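PDB 2FCK: ribosomal-protein-serine acetyltransferase, putative from Vibrio cholerae O1 biovar eltor, which is a putative GNAT-family acetyltransferase that probably acetylates protein N-termini, although its physiological substrate is not established. Local coordinates for residues A99-W104 with T120-F125. Sequence-based numbering, arbitrary orientation.
Sequences ASLGYW and TALILF
L101 meets L122 and I123 in a small, wholly apolar contact that seats helix 114-129 on the face of the central sheet, in the buried interior, with about 7 Å between the centre of the contact and that of the chain. The leucine of strand 98-105 points at the helix and divides its two methyl groups between neighbouring helical residues. CD2 of L101 lies 4.1 Å from CD2 of L122, the two leucines reaching toward each other tip to tip from strand and helix. CD1 of L101 turns to the other partner and comes 3.9 Å from CG1 of I123, whose side chain runs across that of the strand leucine at about a right angle. The first torsion of L101 puts CG opposite the carbonyl carbon (chi1 -57°), and the second then parts the two methyl groups between L122 and I123. On the helix, L122 has CG trans to its backbone N (chi1 -178°) and leaves the helix toward the strand. I123 instead flanks the meeting point and touches with the inner methylene of its longer branch. At L101 and I123, where the backbones are closest, the CA atoms are still 8.7 Å apart, and the closest approaches between 99-104 and 120-125 are between side-chain carbons. Strand 98-105, helix 114-129 and strand 134-139 form a beta-alpha-beta crossover between parallel neighbours in the sheet; in GNAT proteins the corresponding strand and helix flank the acetyl-coenzyme A pyrophosphate loop, and the same arrangement is probable here. L135 of the following strand also packs against L101, and the backbone of L101 is hydrogen-bonded to E136. Further along, Y103 leaves the strand on the same side, but its ring packs against L149 and A150 of helix 144-152.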
ATOM      1  N   ALA A  99      -5.713  -3.017   2.906  1.00 41.50           N
ATOM      2  CA  ALA A  99      -4.541  -3.849   3.166  1.00 40.71           C
ATOM      3  C   ALA A  99      -4.280  -4.791   1.986  1.00 41.03           C
ATOM      4  O   ALA A  99      -5.144  -4.975   1.147  1.00 42.47           O
ATOM      5  CB  ALA A  99      -4.749  -4.717   4.488  1.00 41.02           C
ATOM      6  N   SER A 100      -3.096  -5.382   1.997  1.00 43.38           N
ATOM      7  CA  SER A 100      -2.593  -6.344   0.991  1.00 45.41           C
ATOM      8  C   SER A 100      -2.617  -7.743   1.549  1.00 44.30           C
ATOM      9  O   SER A 100      -2.065  -7.987   2.622  1.00 44.14           O
ATOM     10  CB  SER A 100      -1.088  -5.985   0.739  1.00 49.66           C
ATOM     11  OG  SER A 100      -0.323  -7.158   0.400  1.00 53.02           O
ATOM     12  N   LEU A 101      -3.245  -8.670   0.829  1.00 41.76           N
ATOM     13  CA  LEU A 101      -3.297 -10.062   1.310  1.00 42.62           C
ATOM     14  C   LEU A 101      -2.490 -10.971   0.395  1.00 42.89           C
ATOM     15  O   LEU A 101      -2.319 -10.718  -0.847  1.00 42.80           O
ATOM     16  CB  LEU A 101      -4.747 -10.580   1.332  1.00 41.80           C
ATOM     17  CG  LEU A 101      -5.786  -9.816   2.144  1.00 43.82           C
ATOM     18  CD1 LEU A 101      -7.036 -10.686   2.184  1.00 42.17           C
ATOM     19  CD2 LEU A 101      -5.371  -9.479   3.549  1.00 44.34           C
ATOM     20  N   GLY A 102      -1.993 -12.050   0.995  1.00 41.93           N
ATOM     21  CA  GLY A 102      -1.329 -13.079   0.228  1.00 42.50           C
ATOM     22  C   GLY A 102      -1.703 -14.410   0.841  1.00 41.44           C
ATOM     23  O   GLY A 102      -2.276 -14.462   1.932  1.00 41.47           O
ATOM     24  N   TYR A 103      -1.410 -15.486   0.132  1.00 42.22           N
ATOM     25  CA  TYR A 103      -1.729 -16.814   0.625  1.00 40.19           C
ATOM     26  C   TYR A 103      -1.065 -17.880  -0.250  1.00 43.09           C
ATOM     27  O   TYR A 103      -0.670 -17.599  -1.405  1.00 42.97           O
ATOM     28  CB  TYR A 103      -3.275 -17.102   0.633  1.00 40.18           C
ATOM     29  CG  TYR A 103      -3.898 -16.697  -0.711  1.00 40.44           C
ATOM     30  CD1 TYR A 103      -3.960 -17.601  -1.760  1.00 40.95           C
ATOM     31  CD2 TYR A 103      -4.368 -15.407  -0.900  1.00 41.20           C
ATOM     32  CE1 TYR A 103      -4.517 -17.201  -3.038  1.00 41.61           C
ATOM     33  CE2 TYR A 103      -4.918 -14.990  -2.145  1.00 42.22           C
ATOM     34  CZ  TYR A 103      -4.974 -15.885  -3.186  1.00 43.88           C
ATOM     35  OH  TYR A 103      -5.537 -15.469  -4.393  1.00 44.93           O
ATOM     36  N   TRP A 104      -0.967 -19.083   0.294  1.00 42.60           N
ATOM     37  CA  TRP A 104      -0.568 -20.220  -0.524  1.00 45.09           C
ATOM     38  C   TRP A 104      -1.144 -21.444   0.152  1.00 44.10           C
ATOM     39  O   TRP A 104      -1.128 -21.560   1.353  1.00 44.05           O
ATOM     40  CB  TRP A 104       0.953 -20.286  -0.740  1.00 46.08           C
ATOM     41  CG  TRP A 104       1.821 -20.161   0.467  1.00 49.09           C
ATOM     42  CD1 TRP A 104       2.440 -19.057   0.917  1.00 50.52           C
ATOM     43  CD2 TRP A 104       2.176 -21.227   1.355  1.00 51.24           C
ATOM     44  NE1 TRP A 104       3.185 -19.360   2.049  1.00 53.60           N
ATOM     45  CE2 TRP A 104       3.038 -20.689   2.331  1.00 51.65           C
ATOM     46  CE3 TRP A 104       1.860 -22.591   1.401  1.00 51.22           C
ATOM     47  CZ2 TRP A 104       3.586 -21.472   3.361  1.00 52.99           C
ATOM     48  CZ3 TRP A 104       2.408 -23.375   2.406  1.00 52.59           C
ATOM     49  CH2 TRP A 104       3.253 -22.805   3.382  1.00 49.56           C
ATOM     50  N   THR A 120     -11.363 -16.760   3.344  1.00 38.68           N
ATOM     51  CA  THR A 120     -12.585 -16.046   3.718  1.00 40.18           C
ATOM     52  C   THR A 120     -12.538 -15.616   5.200  1.00 39.32           C
ATOM     53  O   THR A 120     -12.949 -14.494   5.530  1.00 39.87           O
ATOM     54  CB  THR A 120     -13.835 -16.934   3.458  1.00 40.74           C
ATOM     55  OG1 THR A 120     -13.954 -17.137   2.028  1.00 42.04           O
ATOM     56  CG2 THR A 120     -15.122 -16.274   3.994  1.00 40.67           C
ATOM     57  N   ALA A 121     -11.984 -16.478   6.064  1.00 38.20           N
ATOM     58  CA  ALA A 121     -11.841 -16.130   7.502  1.00 38.93           C
ATOM     59  C   ALA A 121     -11.012 -14.849   7.641  1.00 39.75           C
ATOM     60  O   ALA A 121     -11.388 -13.900   8.377  1.00 39.39           O
ATOM     61  CB  ALA A 121     -11.186 -17.292   8.245  1.00 38.24           C
ATOM     62  N   LEU A 122      -9.943 -14.781   6.838  1.00 38.85           N
ATOM     63  CA  LEU A 122      -9.051 -13.629   6.955  1.00 39.90           C
ATOM     64  C   LEU A 122      -9.738 -12.372   6.418  1.00 39.43           C
ATOM     65  O   LEU A 122      -9.647 -11.283   6.989  1.00 40.51           O
ATOM     66  CB  LEU A 122      -7.730 -13.912   6.226  1.00 40.79           C
ATOM     67  CG  LEU A 122      -6.701 -12.769   6.336  1.00 39.08           C
ATOM     68  CD1 LEU A 122      -6.329 -12.516   7.812  1.00 38.59           C
ATOM     69  CD2 LEU A 122      -5.437 -13.046   5.484  1.00 42.91           C
ATOM     70  N   ILE A 123     -10.441 -12.504   5.310  1.00 39.36           N
ATOM     71  CA  ILE A 123     -11.158 -11.377   4.729  1.00 38.91           C
ATOM     72  C   ILE A 123     -12.225 -10.829   5.705  1.00 38.78           C
ATOM     73  O   ILE A 123     -12.366  -9.617   5.925  1.00 38.42           O
ATOM     74  CB  ILE A 123     -11.824 -11.860   3.421  1.00 38.12           C
ATOM     75  CG1 ILE A 123     -10.719 -12.075   2.319  1.00 37.07           C
ATOM     76  CG2 ILE A 123     -12.912 -10.827   2.912  1.00 41.53           C
ATOM     77  CD1 ILE A 123     -11.308 -12.898   1.124  1.00 40.24           C
ATOM     78  N   LEU A 124     -12.985 -11.728   6.306  1.00 39.93           N
ATOM     79  CA  LEU A 124     -13.986 -11.310   7.288  1.00 39.57           C
ATOM     80  C   LEU A 124     -13.360 -10.625   8.497  1.00 40.65           C
ATOM     81  O   LEU A 124     -13.889  -9.630   8.983  1.00 41.41           O
ATOM     82  CB  LEU A 124     -14.852 -12.487   7.738  1.00 40.48           C
ATOM     83  CG  LEU A 124     -15.733 -13.024   6.610  1.00 39.61           C
ATOM     84  CD1 LEU A 124     -16.458 -14.329   7.099  1.00 43.27           C
ATOM     85  CD2 LEU A 124     -16.705 -11.951   6.052  1.00 45.53           C
ATOM     86  N   PHE A 125     -12.229 -11.141   8.956  1.00 39.99           N
ATOM     87  CA  PHE A 125     -11.500 -10.482  10.047  1.00 41.13           C
ATOM     88  C   PHE A 125     -11.135  -9.054   9.653  1.00 40.91           C
ATOM     89  O   PHE A 125     -11.352  -8.095  10.421  1.00 40.92           O
ATOM     90  CB  PHE A 125     -10.280 -11.331  10.401  1.00 42.31           C
ATOM     91  CG  PHE A 125      -9.284 -10.636  11.279  1.00 45.35           C
ATOM     92  CD1 PHE A 125      -9.538 -10.459  12.628  1.00 48.80           C
ATOM     93  CD2 PHE A 125      -8.093 -10.189  10.734  1.00 47.36           C
ATOM     94  CE1 PHE A 125      -8.588  -9.814  13.455  1.00 52.59           C
ATOM     95  CE2 PHE A 125      -7.155  -9.531  11.526  1.00 51.47           C
ATOM     96  CZ  PHE A 125      -7.412  -9.350  12.881  1.00 49.92           C
TER